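Long-range contacts in putative triphosphoribosyl-dephospho-coA synthase (Archaeoglobus fulgidus DSM 4304, PDB 3H9P), which is of unproven function but may bind ATP and make triphosphoribosyl-dephospho-CoA, the precursor of a prosthetic group: residues 85-90 with 131-136; 34-39 with 63-68; 90-95 with 125-130. One frame throughout, in Å; residues are numbered along the deposited sequence.

Contact 1: 85-90 with 131-136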
ATOM      1  N   ASN A  85      -6.861  23.078   5.226  1.00 30.80           N
ATOM      2  CA  ASN A  85      -7.558  23.894   4.238  1.00 31.51           C
ATOM      3  C   ASN A  85      -6.720  24.150   2.969  1.00 30.72           C
ATOM      4  O   ASN A  85      -7.201  23.975   1.856  1.00 29.83           O
ATOM      5  CB  ASN A  85      -8.015  25.203   4.880  1.00 31.89           C
ATOM      6  CG  ASN A  85      -9.192  25.001   5.862  1.00 36.60           C
ATOM      7  OD1 ASN A  85      -9.967  24.041   5.742  1.00 40.76           O
ATOM      8  ND2 ASN A  85      -9.337  25.916   6.820  1.00 38.69           N
ATOM      9  N   ARG A  86      -5.454  24.518   3.136  1.00 29.81           N
ATOM     10  CA  ARG A  86      -4.581  24.615   1.991  1.00 29.78           C
ATOM     11  C   ARG A  86      -4.419  23.280   1.260  1.00 28.69           C
ATOM     12  O   ARG A  86      -4.327  23.248   0.043  1.00 28.63           O
ATOM     13  CB  ARG A  86      -3.216  25.212   2.358  1.00 30.24           C
ATOM     14  CG  ARG A  86      -3.270  26.699   2.568  1.00 33.58           C
ATOM     15  CD  ARG A  86      -1.852  27.346   2.724  1.00 38.38           C
ATOM     16  NE  ARG A  86      -2.016  28.799   2.659  1.00 41.30           N
ATOM     17  CZ  ARG A  86      -2.273  29.569   3.719  1.00 42.99           C
ATOM     18  NH1 ARG A  86      -2.345  29.042   4.946  1.00 43.12           N
ATOM     19  NH2 ARG A  86      -2.458  30.870   3.550  1.00 43.34           N
ATOM     20  N   LEU A  87      -4.397  22.178   1.997  1.00 28.29           N
ATOM     21  CA  LEU A  87      -4.265  20.843   1.368  1.00 28.36           C
ATOM     22  C   LEU A  87      -5.451  20.508   0.466  1.00 28.49           C
ATOM     23  O   LEU A  87      -5.285  19.932  -0.627  1.00 27.87           O
ATOM     24  CB  LEU A  87      -4.087  19.758   2.446  1.00 27.98           C
ATOM     25  CG  LEU A  87      -2.676  19.668   3.015  1.00 28.38           C
ATOM     26  CD1 LEU A  87      -2.692  18.952   4.383  1.00 27.69           C
ATOM     27  CD2 LEU A  87      -1.703  18.989   2.048  1.00 22.91           C
ATOM     28  N   ARG A  88      -6.648  20.877   0.933  1.00 28.22           N
ATOM     29  CA  ARG A  88      -7.869  20.701   0.169  1.00 28.36           C
ATOM     30  C   ARG A  88      -7.864  21.602  -1.078  1.00 29.19           C
ATOM     31  O   ARG A  88      -8.522  21.297  -2.058  1.00 29.63           O
ATOM     32  CB  ARG A  88      -9.106  21.051   1.007  1.00 27.83           C
ATOM     33  CG  ARG A  88      -9.337  20.278   2.284  1.00 28.37           C
ATOM     34  CD  ARG A  88     -10.574  20.872   3.028  1.00 35.37           C
ATOM     35  NE  ARG A  88     -11.042  19.981   4.093  1.00 41.94           N
ATOM     36  CZ  ARG A  88     -11.115  20.269   5.399  1.00 43.71           C
ATOM     37  NH1 ARG A  88     -10.790  21.480   5.853  1.00 42.61           N
ATOM     38  NH2 ARG A  88     -11.542  19.330   6.256  1.00 43.09           N
ATOM     39  N   ARG A  89      -7.162  22.728  -1.051  1.00 29.37           N
ATOM     40  CA  ARG A  89      -7.186  23.606  -2.229  1.00 30.07           C
ATOM     41  C   ARG A  89      -6.010  23.328  -3.166  1.00 29.55           C
ATOM     42  O   ARG A  89      -5.769  24.104  -4.086  1.00 29.92           O
ATOM     43  CB  ARG A  89      -7.175  25.090  -1.827  1.00 30.82           C
ATOM     44  CG  ARG A  89      -8.449  25.605  -1.183  1.00 32.37           C
ATOM     45  CD  ARG A  89      -8.185  26.852  -0.360  1.00 38.69           C
ATOM     46  NE  ARG A  89      -9.288  27.052   0.577  1.00 44.01           N
ATOM     47  CZ  ARG A  89     -10.414  27.717   0.298  1.00 47.22           C
ATOM     48  NH1 ARG A  89     -10.581  28.303  -0.892  1.00 49.20           N
ATOM     49  NH2 ARG A  89     -11.375  27.813   1.217  1.00 47.28           N
ATOM     50  N   THR A  90      -5.258  22.262  -2.917  1.00 28.65           N
ATOM     51  CA  THR A  90      -4.152  21.892  -3.808  1.00 29.13           C
ATOM     52  C   THR A  90      -4.772  21.386  -5.098  1.00 29.18           C
ATOM     53  O   THR A  90      -5.984  21.281  -5.178  1.00 29.48           O
ATOM     54  CB  THR A  90      -3.275  20.754  -3.229  1.00 29.57           C
ATOM     55  OG1 THR A  90      -4.119  19.649  -2.862  1.00 28.00           O
ATOM     56  CG2 THR A  90      -2.473  21.251  -2.018  1.00 28.96           C
ATOM     57  N   ILE A 131      -6.700  14.424  -9.345  1.00 29.27           N
ATOM     58  CA  ILE A 131      -6.709  14.035  -7.949  1.00 27.40           C
ATOM     59  C   ILE A 131      -5.693  14.860  -7.195  1.00 27.25           C
ATOM     60  O   ILE A 131      -4.462  14.673  -7.334  1.00 27.56           O
ATOM     61  CB  ILE A 131      -6.500  12.517  -7.735  1.00 27.25           C
ATOM     62  CG1 ILE A 131      -7.528  11.735  -8.571  1.00 25.65           C
ATOM     63  CG2 ILE A 131      -6.600  12.190  -6.260  1.00 23.90           C
ATOM     64  CD1 ILE A 131      -7.550  10.183  -8.372  1.00 25.47           C
ATOM     65  N   ASN A 132      -6.209  15.786  -6.393  1.00 26.12           N
ATOM     66  CA  ASN A 132      -5.337  16.646  -5.649  1.00 25.83           C
ATOM     67  C   ASN A 132      -4.674  15.898  -4.475  1.00 26.23           C
ATOM     68  O   ASN A 132      -4.938  14.720  -4.225  1.00 25.98           O
ATOM     69  CB  ASN A 132      -6.051  17.934  -5.272  1.00 25.52           C
ATOM     70  CG  ASN A 132      -6.841  17.835  -3.986  1.00 25.19           C
ATOM     71  OD1 ASN A 132      -6.754  16.883  -3.231  1.00 21.91           O
ATOM     72  ND2 ASN A 132      -7.611  18.872  -3.724  1.00 26.81           N
ATOM     73  N   LEU A 133      -3.797  16.562  -3.756  1.00 26.41           N
ATOM     74  CA  LEU A 133      -2.972  15.839  -2.809  1.00 26.44           C
ATOM     75  C   LEU A 133      -3.833  15.369  -1.645  1.00 26.76           C
ATOM     76  O   LEU A 133      -3.574  14.342  -1.035  1.00 26.50           O
ATOM     77  CB  LEU A 133      -1.854  16.733  -2.319  1.00 25.48           C
ATOM     78  CG  LEU A 133      -0.904  16.196  -1.254  1.00 25.77           C
ATOM     79  CD1 LEU A 133      -0.127  14.922  -1.786  1.00 20.70           C
ATOM     80  CD2 LEU A 133       0.035  17.348  -0.915  1.00 25.25           C
ATOM     81  N   TYR A 134      -4.876  16.143  -1.359  1.00 27.49           N
ATOM     82  CA  TYR A 134      -5.781  15.841  -0.262  1.00 27.30           C
ATOM     83  C   TYR A 134      -6.564  14.589  -0.597  1.00 26.76           C
ATOM     84  O   TYR A 134      -6.598  13.640   0.199  1.00 26.62           O
ATOM     85  CB  TYR A 134      -6.705  17.021  -0.017  1.00 26.71           C
ATOM     86  CG  TYR A 134      -7.672  16.807   1.108  1.00 29.25           C
ATOM     87  CD1 TYR A 134      -7.239  16.897   2.426  1.00 31.02           C
ATOM     88  CD2 TYR A 134      -9.035  16.549   0.860  1.00 30.04           C
ATOM     89  CE1 TYR A 134      -8.107  16.738   3.480  1.00 33.79           C
ATOM     90  CE2 TYR A 134      -9.936  16.374   1.934  1.00 33.03           C
ATOM     91  CZ  TYR A 134      -9.443  16.481   3.240  1.00 34.25           C
ATOM     92  OH  TYR A 134     -10.237  16.318   4.332  1.00 36.36           O
ATOM     93  N   GLU A 135      -7.167  14.597  -1.782  1.00 26.79           N
ATOM     94  CA  GLU A 135      -8.005  13.483  -2.268  1.00 26.93           C
ATOM     95  C   GLU A 135      -7.187  12.210  -2.384  1.00 26.21           C
ATOM     96  O   GLU A 135      -7.628  11.143  -2.000  1.00 26.16           O
ATOM     97  CB  GLU A 135      -8.678  13.838  -3.600  1.00 26.23           C
ATOM     98  CG  GLU A 135      -9.513  15.110  -3.495  1.00 28.72           C
ATOM     99  CD  GLU A 135      -9.859  15.770  -4.834  1.00 32.43           C
ATOM    100  OE1 GLU A 135      -9.034  15.800  -5.783  1.00 33.55           O
ATOM    101  OE2 GLU A 135     -10.987  16.293  -4.935  1.00 36.01           O
ATOM    102  N   TRP A 136      -5.986  12.337  -2.914  1.00 26.36           N
ATOM    103  CA  TRP A 136      -5.078  11.215  -2.998  1.00 27.35           C
ATOM    104  C   TRP A 136      -4.912  10.597  -1.614  1.00 27.23           C
ATOM    105  O   TRP A 136      -5.167   9.404  -1.427  1.00 26.97           O
ATOM    106  CB  TRP A 136      -3.732  11.680  -3.542  1.00 27.33           C
ATOM    107  CG  TRP A 136      -2.870  10.556  -4.021  1.00 29.40           C
ATOM    108  CD1 TRP A 136      -3.278   9.306  -4.376  1.00 29.18           C
ATOM    109  CD2 TRP A 136      -1.460  10.602  -4.264  1.00 31.62           C
ATOM    110  NE1 TRP A 136      -2.208   8.554  -4.788  1.00 28.80           N
ATOM    111  CE2 TRP A 136      -1.079   9.324  -4.745  1.00 31.61           C
ATOM    112  CE3 TRP A 136      -0.473  11.598  -4.109  1.00 34.08           C
ATOM    113  CZ2 TRP A 136       0.253   9.001  -5.076  1.00 33.42           C
ATOM    114  CZ3 TRP A 136       0.872  11.275  -4.431  1.00 34.91           C
ATOM    115  CH2 TRP A 136       1.214   9.984  -4.908  1.00 35.71           C
TER
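Arg88 lays its aliphatic stem over the phenol ring of Tyr134. Arg88 CG sits 3.7 Å from the centroid of the Tyr134 ring, a CH-pi contact almost straight above the centre of the ring. The two side chains run side by side in the same direction, Arg88 extended from CG to NE, and its guanidinium plane is turned 61° from the ring. On the inner side, Leu87 CD2 meets Leu133 CD2 at 3.8 Å, methyl against methyl. Beside the leucines, Thr90 supplies the polar link: its OG1 accepts from Leu133 N at 3.2 Å and donates to Leu87 O, which also accepts from Thr90 N. With chi1 at 53°, OG1 lies between the backbone N and the carbonyl carbon, where it can serve both helix ends. The motif here is a helix C-terminus, that of 76-88, set against the capping box that starts helix 133-138. Asn132 is the N-cap, and its OD1 takes Glu135 N at 2.7 Å, nearly straight at 173°, while Asn132 N in turn donates to Glu135 OE1. With OD1 held this way, Asn132 ND2 is left turned to Thr90 O, to which it makes a weak bond (3.3 Å). Farther out, Tyr134 OH is hydrogen-bonded to Val151 O, and Glu135 OE1 forms a salt bridge with Lys129 of the second subunit.

Contact 2: 34-39 with 63-68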
ATOM      1  N   ARG A  34       3.646  29.301  -0.647  1.00 27.39           N
ATOM      2  CA  ARG A  34       2.542  28.466  -0.127  1.00 28.54           C
ATOM      3  C   ARG A  34       2.241  27.296  -1.073  1.00 28.75           C
ATOM      4  O   ARG A  34       1.111  26.844  -1.193  1.00 28.40           O
ATOM      5  CB  ARG A  34       1.256  29.301   0.079  1.00 27.88           C
ATOM      6  CG  ARG A  34       1.462  30.683   0.628  1.00 28.53           C
ATOM      7  CD  ARG A  34       1.483  30.697   2.120  1.00 29.65           C
ATOM      8  NE  ARG A  34       1.613  32.049   2.673  1.00 29.05           N
ATOM      9  CZ  ARG A  34       1.263  32.402   3.915  1.00 29.25           C
ATOM     10  NH1 ARG A  34       0.748  31.509   4.772  1.00 26.12           N
ATOM     11  NH2 ARG A  34       1.425  33.664   4.311  1.00 28.20           N
ATOM     12  N   ILE A  35       3.280  26.831  -1.734  1.00 29.60           N
ATOM     13  CA  ILE A  35       3.238  25.842  -2.786  1.00 30.22           C
ATOM     14  C   ILE A  35       3.496  24.471  -2.170  1.00 30.15           C
ATOM     15  O   ILE A  35       4.638  24.151  -1.907  1.00 30.53           O
ATOM     16  CB  ILE A  35       4.481  26.125  -3.652  1.00 31.02           C
ATOM     17  CG1 ILE A  35       5.587  26.711  -2.687  1.00 33.94           C
ATOM     18  CG2 ILE A  35       4.133  27.033  -4.834  1.00 28.95           C
ATOM     19  CD1 ILE A  35       7.033  26.195  -2.839  1.00 35.28           C
ATOM     20  N   ILE A  36       2.494  23.623  -1.975  1.00 30.59           N
ATOM     21  CA  ILE A  36       2.753  22.400  -1.197  1.00 30.41           C
ATOM     22  C   ILE A  36       3.662  21.389  -1.935  1.00 30.03           C
ATOM     23  O   ILE A  36       4.739  21.061  -1.442  1.00 28.25           O
ATOM     24  CB  ILE A  36       1.470  21.705  -0.655  1.00 31.12           C
ATOM     25  CG1 ILE A  36       0.587  22.667   0.165  1.00 32.72           C
ATOM     26  CG2 ILE A  36       1.826  20.392   0.163  1.00 31.05           C
ATOM     27  CD1 ILE A  36       1.263  23.385   1.263  1.00 35.22           C
ATOM     28  N   GLY A  37       3.189  20.900  -3.086  1.00 30.02           N
ATOM     29  CA  GLY A  37       3.874  19.911  -3.906  1.00 30.14           C
ATOM     30  C   GLY A  37       5.310  20.285  -4.221  1.00 31.13           C
ATOM     31  O   GLY A  37       6.249  19.545  -3.894  1.00 30.77           O
ATOM     32  N   GLU A  38       5.470  21.426  -4.886  1.00 30.95           N
ATOM     33  CA  GLU A  38       6.780  21.973  -5.210  1.00 31.33           C
ATOM     34  C   GLU A  38       7.656  22.048  -3.980  1.00 29.73           C
ATOM     35  O   GLU A  38       8.841  21.730  -4.046  1.00 30.23           O
ATOM     36  CB  GLU A  38       6.651  23.390  -5.786  1.00 31.47           C
ATOM     37  CG  GLU A  38       6.632  23.448  -7.272  1.00 37.13           C
ATOM     38  CD  GLU A  38       7.582  22.430  -7.891  1.00 43.86           C
ATOM     39  OE1 GLU A  38       8.822  22.596  -7.733  1.00 45.05           O
ATOM     40  OE2 GLU A  38       7.073  21.460  -8.513  1.00 45.52           O
ATOM     41  N   GLY A  39       7.063  22.487  -2.878  1.00 28.14           N
ATOM     42  CA  GLY A  39       7.752  22.602  -1.602  1.00 26.60           C
ATOM     43  C   GLY A  39       8.362  21.306  -1.106  1.00 26.10           C
ATOM     44  O   GLY A  39       9.547  21.266  -0.711  1.00 24.38           O
ATOM     45  N   LEU A  63       4.951  16.044   5.940  1.00 27.75           N
ATOM     46  CA  LEU A  63       4.254  16.531   7.119  1.00 29.14           C
ATOM     47  C   LEU A  63       4.498  18.035   7.312  1.00 30.38           C
ATOM     48  O   LEU A  63       3.542  18.817   7.535  1.00 31.32           O
ATOM     49  CB  LEU A  63       4.669  15.764   8.391  1.00 28.85           C
ATOM     50  CG  LEU A  63       4.165  14.331   8.644  1.00 28.09           C
ATOM     51  CD1 LEU A  63       4.892  13.657   9.823  1.00 24.50           C
ATOM     52  CD2 LEU A  63       2.623  14.323   8.884  1.00 23.56           C
ATOM     53  N   LEU A  64       5.746  18.458   7.192  1.00 29.82           N
ATOM     54  CA  LEU A  64       6.089  19.846   7.577  1.00 30.12           C
ATOM     55  C   LEU A  64       5.738  20.901   6.573  1.00 30.15           C
ATOM     56  O   LEU A  64       5.322  21.970   6.946  1.00 31.77           O
ATOM     57  CB  LEU A  64       7.572  19.972   7.909  1.00 30.16           C
ATOM     58  CG  LEU A  64       7.996  19.301   9.224  1.00 30.77           C
ATOM     59  CD1 LEU A  64       9.523  19.100   9.134  1.00 33.38           C
ATOM     60  CD2 LEU A  64       7.617  20.127  10.462  1.00 28.32           C
ATOM     61  N   VAL A  65       5.889  20.603   5.289  1.00 29.55           N
ATOM     62  CA  VAL A  65       5.625  21.603   4.290  1.00 28.57           C
ATOM     63  C   VAL A  65       4.193  22.176   4.368  1.00 28.66           C
ATOM     64  O   VAL A  65       4.007  23.395   4.267  1.00 29.15           O
ATOM     65  CB  VAL A  65       6.075  21.075   2.877  1.00 28.40           C
ATOM     66  CG1 VAL A  65       5.560  21.916   1.783  1.00 25.98           C
ATOM     67  CG2 VAL A  65       7.599  20.984   2.841  1.00 25.37           C
ATOM     68  N   PRO A  66       3.169  21.324   4.552  1.00 28.81           N
ATOM     69  CA  PRO A  66       1.832  21.946   4.665  1.00 28.84           C
ATOM     70  C   PRO A  66       1.652  22.835   5.901  1.00 28.80           C
ATOM     71  O   PRO A  66       0.919  23.826   5.813  1.00 28.39           O
ATOM     72  CB  PRO A  66       0.889  20.747   4.765  1.00 28.38           C
ATOM     73  CG  PRO A  66       1.591  19.674   4.113  1.00 28.39           C
ATOM     74  CD  PRO A  66       3.053  19.864   4.458  1.00 28.78           C
ATOM     75  N   LEU A  67       2.300  22.478   7.022  1.00 28.21           N
ATOM     76  CA  LEU A  67       2.251  23.326   8.208  1.00 28.01           C
ATOM     77  C   LEU A  67       3.027  24.608   7.989  1.00 27.99           C
ATOM     78  O   LEU A  67       2.575  25.657   8.388  1.00 26.94           O
ATOM     79  CB  LEU A  67       2.788  22.609   9.455  1.00 27.14           C
ATOM     80  CG  LEU A  67       2.145  21.250   9.761  1.00 25.64           C
ATOM     81  CD1 LEU A  67       2.975  20.479  10.794  1.00 23.21           C
ATOM     82  CD2 LEU A  67       0.666  21.342  10.086  1.00 19.13           C
ATOM     83  N   ILE A  68       4.190  24.514   7.334  1.00 27.81           N
ATOM     84  CA  ILE A  68       4.965  25.697   7.053  1.00 28.44           C
ATOM     85  C   ILE A  68       4.251  26.649   6.074  1.00 29.41           C
ATOM     86  O   ILE A  68       4.400  27.862   6.146  1.00 28.79           O
ATOM     87  CB  ILE A  68       6.388  25.353   6.623  1.00 29.11           C
ATOM     88  CG1 ILE A  68       7.088  24.654   7.827  1.00 30.96           C
ATOM     89  CG2 ILE A  68       7.142  26.667   6.195  1.00 27.25           C
ATOM     90  CD1 ILE A  68       8.387  23.884   7.539  1.00 33.08           C
TER
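Ile36 packs on Pro66, and Val65 on the backbone of 36-39, in plain helix-helix packing within an all-helical fold: the first turn of helix 36-46 lies against the last turns of helix 58-68, with no hydrogen bond between the two segments. Arg34, with positive phi, ends the preceding helix 24-33, and its NH1 forms a salt bridge with Asp72 and a hydrogen bond with Ser69 O. Ile35 follows as the N-cap residue; its side chain packs on Glu29, and its carbonyl O receives Gly39 N to close the first turn. Ile36 uses two branches. Ile36 CD1 reaches Pro66 CA at 3.7 Å, while its CG2 touches Pro66 CG at 4.0 Å, the isoleucine and the proline ring crossing at about a right angle. The same CG2 of Ile36 lies 4.3 Å from Val65 CG1. Proline at 66 leaves its N without a bond to the turn before, and helix 58-68 is kinked there. Gly37 N is bonded to Asp94 OD1, which ties this helix start to helix 92-105. At Gly39, two residues on, Val65 comes in against bare backbone. Val65 CG1 is anti to its own N (chi1 167°) and ends 3.4 Å from Ile36 O, while Val65 CG2 rests 4.0 Å from Gly39 C.

Contact 3: 90-95 with 125-130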
ATOM      1  N   THR A  90      -5.258  22.262  -2.917  1.00 28.65           N
ATOM      2  CA  THR A  90      -4.152  21.892  -3.808  1.00 29.13           C
ATOM      3  C   THR A  90      -4.772  21.386  -5.098  1.00 29.18           C
ATOM      4  O   THR A  90      -5.984  21.281  -5.178  1.00 29.48           O
ATOM      5  CB  THR A  90      -3.275  20.754  -3.229  1.00 29.57           C
ATOM      6  OG1 THR A  90      -4.119  19.649  -2.862  1.00 28.00           O
ATOM      7  CG2 THR A  90      -2.473  21.251  -2.018  1.00 28.96           C
ATOM      8  N   ASP A  91      -3.965  21.097  -6.112  1.00 29.34           N
ATOM      9  CA  ASP A  91      -4.480  20.423  -7.318  1.00 29.17           C
ATOM     10  C   ASP A  91      -3.613  19.184  -7.648  1.00 28.64           C
ATOM     11  O   ASP A  91      -2.749  18.796  -6.833  1.00 28.10           O
ATOM     12  CB  ASP A  91      -4.596  21.402  -8.483  1.00 29.05           C
ATOM     13  CG  ASP A  91      -3.261  21.843  -8.995  1.00 31.92           C
ATOM     14  OD1 ASP A  91      -2.236  21.311  -8.521  1.00 36.25           O
ATOM     15  OD2 ASP A  91      -3.224  22.736  -9.867  1.00 37.84           O
ATOM     16  N   PHE A  92      -3.835  18.577  -8.814  1.00 28.44           N
ATOM     17  CA  PHE A  92      -3.202  17.286  -9.159  1.00 28.52           C
ATOM     18  C   PHE A  92      -1.709  17.435  -9.367  1.00 28.65           C
ATOM     19  O   PHE A  92      -0.943  16.502  -9.133  1.00 29.14           O
ATOM     20  CB  PHE A  92      -3.863  16.596 -10.373  1.00 28.54           C
ATOM     21  CG  PHE A  92      -3.553  17.255 -11.702  1.00 28.11           C
ATOM     22  CD1 PHE A  92      -4.442  18.145 -12.266  1.00 29.78           C
ATOM     23  CD2 PHE A  92      -2.377  16.976 -12.384  1.00 26.86           C
ATOM     24  CE1 PHE A  92      -4.170  18.758 -13.507  1.00 28.80           C
ATOM     25  CE2 PHE A  92      -2.098  17.575 -13.600  1.00 28.05           C
ATOM     26  CZ  PHE A  92      -2.998  18.470 -14.168  1.00 26.74           C
ATOM     27  N   ARG A  93      -1.283  18.626  -9.767  1.00 29.27           N
ATOM     28  CA  ARG A  93       0.136  18.887  -9.903  1.00 29.63           C
ATOM     29  C   ARG A  93       0.856  18.772  -8.567  1.00 29.81           C
ATOM     30  O   ARG A  93       2.016  18.359  -8.531  1.00 30.02           O
ATOM     31  CB  ARG A  93       0.370  20.244 -10.514  1.00 30.53           C
ATOM     32  CG  ARG A  93      -0.238  20.381 -11.891  1.00 32.97           C
ATOM     33  CD  ARG A  93       0.448  21.468 -12.640  1.00 38.08           C
ATOM     34  NE  ARG A  93       0.220  21.331 -14.077  1.00 44.99           N
ATOM     35  CZ  ARG A  93       0.739  22.142 -14.990  1.00 46.11           C
ATOM     36  NH1 ARG A  93       1.514  23.164 -14.607  1.00 46.77           N
ATOM     37  NH2 ARG A  93       0.482  21.934 -16.275  1.00 46.70           N
ATOM     38  N   ASP A  94       0.178  19.087  -7.469  1.00 29.25           N
ATOM     39  CA  ASP A  94       0.804  18.896  -6.147  1.00 29.94           C
ATOM     40  C   ASP A  94       1.036  17.424  -5.836  1.00 29.42           C
ATOM     41  O   ASP A  94       2.065  17.034  -5.288  1.00 30.55           O
ATOM     42  CB  ASP A  94      -0.039  19.525  -5.043  1.00 29.81           C
ATOM     43  CG  ASP A  94      -0.059  21.024  -5.136  1.00 32.36           C
ATOM     44  OD1 ASP A  94       1.036  21.602  -4.886  1.00 34.85           O
ATOM     45  OD2 ASP A  94      -1.139  21.609  -5.501  1.00 32.23           O
ATOM     46  N   SER A  95       0.055  16.612  -6.189  1.00 29.05           N
ATOM     47  CA  SER A  95       0.172  15.158  -6.106  1.00 27.63           C
ATOM     48  C   SER A  95       1.330  14.599  -6.901  1.00 26.51           C
ATOM     49  O   SER A  95       2.068  13.760  -6.404  1.00 26.12           O
ATOM     50  CB  SER A  95      -1.119  14.542  -6.615  1.00 27.92           C
ATOM     51  OG  SER A  95      -2.079  14.685  -5.608  1.00 25.05           O
ATOM     52  N   GLU A 125      -3.272   8.560 -13.968  1.00 30.16           N
ATOM     53  CA  GLU A 125      -4.620   8.612 -13.387  1.00 29.49           C
ATOM     54  C   GLU A 125      -4.823   9.779 -12.441  1.00 28.48           C
ATOM     55  O   GLU A 125      -5.906  10.376 -12.413  1.00 27.77           O
ATOM     56  CB  GLU A 125      -5.016   7.294 -12.736  1.00 28.98           C
ATOM     57  CG  GLU A 125      -5.163   6.215 -13.741  1.00 31.10           C
ATOM     58  CD  GLU A 125      -6.153   6.568 -14.850  1.00 31.08           C
ATOM     59  OE1 GLU A 125      -7.308   6.916 -14.523  1.00 27.98           O
ATOM     60  OE2 GLU A 125      -5.760   6.499 -16.045  1.00 33.62           O
ATOM     61  N   ILE A 126      -3.782  10.112 -11.688  1.00 28.26           N
ATOM     62  CA  ILE A 126      -3.775  11.371 -10.959  1.00 29.24           C
ATOM     63  C   ILE A 126      -4.114  12.533 -11.882  1.00 29.20           C
ATOM     64  O   ILE A 126      -5.083  13.252 -11.648  1.00 29.00           O
ATOM     65  CB  ILE A 126      -2.459  11.642 -10.209  1.00 29.30           C
ATOM     66  CG1 ILE A 126      -2.304  10.631  -9.066  1.00 29.08           C
ATOM     67  CG2 ILE A 126      -2.492  13.048  -9.616  1.00 28.46           C
ATOM     68  CD1 ILE A 126      -0.891  10.492  -8.579  1.00 31.83           C
ATOM     69  N   ALA A 127      -3.338  12.678 -12.950  1.00 30.28           N
ATOM     70  CA  ALA A 127      -3.624  13.682 -13.977  1.00 31.23           C
ATOM     71  C   ALA A 127      -5.077  13.616 -14.479  1.00 31.64           C
ATOM     72  O   ALA A 127      -5.837  14.569 -14.307  1.00 31.76           O
ATOM     73  CB  ALA A 127      -2.636  13.554 -15.139  1.00 31.41           C
ATOM     74  N   GLN A 128      -5.459  12.474 -15.057  1.00 32.41           N
ATOM     75  CA  GLN A 128      -6.779  12.286 -15.672  1.00 32.95           C
ATOM     76  C   GLN A 128      -7.955  12.643 -14.764  1.00 32.67           C
ATOM     77  O   GLN A 128      -8.868  13.354 -15.189  1.00 32.76           O
ATOM     78  CB  GLN A 128      -6.951  10.845 -16.165  1.00 34.05           C
ATOM     79  CG  GLN A 128      -5.965  10.394 -17.234  1.00 37.66           C
ATOM     80  CD  GLN A 128      -6.167  11.087 -18.561  1.00 41.69           C
ATOM     81  OE1 GLN A 128      -7.065  10.734 -19.317  1.00 44.68           O
ATOM     82  NE2 GLN A 128      -5.320  12.074 -18.859  1.00 44.18           N
ATOM     83  N   LYS A 129      -7.938  12.142 -13.525  1.00 32.17           N
ATOM     84  CA  LYS A 129      -9.046  12.342 -12.587  1.00 32.07           C
ATOM     85  C   LYS A 129      -8.876  13.588 -11.735  1.00 32.10           C
ATOM     86  O   LYS A 129      -9.685  13.849 -10.816  1.00 32.57           O
ATOM     87  CB  LYS A 129      -9.217  11.114 -11.676  1.00 31.91           C
ATOM     88  CG  LYS A 129      -9.717   9.857 -12.394  1.00 32.52           C
ATOM     89  CD  LYS A 129     -11.032  10.137 -13.059  1.00 31.44           C
ATOM     90  CE  LYS A 129     -11.709   8.897 -13.519  1.00 31.06           C
ATOM     91  NZ  LYS A 129     -12.924   9.263 -14.284  1.00 31.55           N
ATOM     92  N   LYS A 130      -7.805  14.331 -12.018  1.00 31.75           N
ATOM     93  CA  LYS A 130      -7.489  15.567 -11.309  1.00 31.19           C
ATOM     94  C   LYS A 130      -7.532  15.353  -9.796  1.00 30.35           C
ATOM     95  O   LYS A 130      -8.302  15.983  -9.054  1.00 30.53           O
ATOM     96  CB  LYS A 130      -8.417  16.691 -11.782  1.00 31.08           C
ATOM     97  CG  LYS A 130      -8.240  16.986 -13.271  1.00 32.32           C
ATOM     98  CD  LYS A 130      -9.105  18.168 -13.704  1.00 35.76           C
ATOM     99  CE  LYS A 130      -9.351  18.188 -15.196  1.00 38.42           C
ATOM    100  NZ  LYS A 130     -10.074  19.437 -15.655  1.00 41.19           N
TER
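A Schellman motif ending helix 118-129 meets a capping box opening helix 92-105, and Phe92 fills the join. Phe92 CB packs on Ile126 CG2 at 3.9 Å. From there the ring runs along the last turn of the other helix and the residue after it: Phe92 CD2 lies 3.9 Å from Ala127 CA, and Phe92 CD1 lies 4.1 Å from Lys130 CG. Chi1 of 73° sets the ring between the backbone N and carbonyl carbon of Phe92, with Ala127 O over one face and Arg93 CG over the opposite one, both offset toward the rim. Lys130, whose positive phi turns the chain out of the helix, offers its CA and CG to the phenylalanine while the rest of its extended chain leads away. Deeper in, Ser95 CB touches Ile126 CG2 at 3.6 Å, and Ser95 OG is bonded to Ile131 O. In the capping box, Asp91 N donates to the anti lone pair of Asp94 OD2 (2.9 Å), and Asp94 N weakly to Asp91 OD1. The end of helix 118-129 also faces the second subunit, where Glu125 forms a salt bridge with Lys138 of that chain. Helix 133-138 packs on the contact through Trp136, against Ser95 and Ile126.

How the contacts relate
Contact 2 is the buried one, about 12 Å from the chain centre to its own centre and apolar across its interface; contacts 1 and 3, with centres at about 17 and 21 Å, are partly buried and both reach the second subunit. Contacts 1 and 3 hold consecutive pieces of chain, helices 76-88 and 92-105 on one side, 118-129 and 133-138 on the other, with Thr90 common to both. Polar bonds cross between the segments in contact 1 alone; contact 3 is packing, with capping bonds kept inside its first segment. Ile36 of contact 2 joins the group by touching Leu133 and Thr90, while Pro66 meets Leu87 of contact 1.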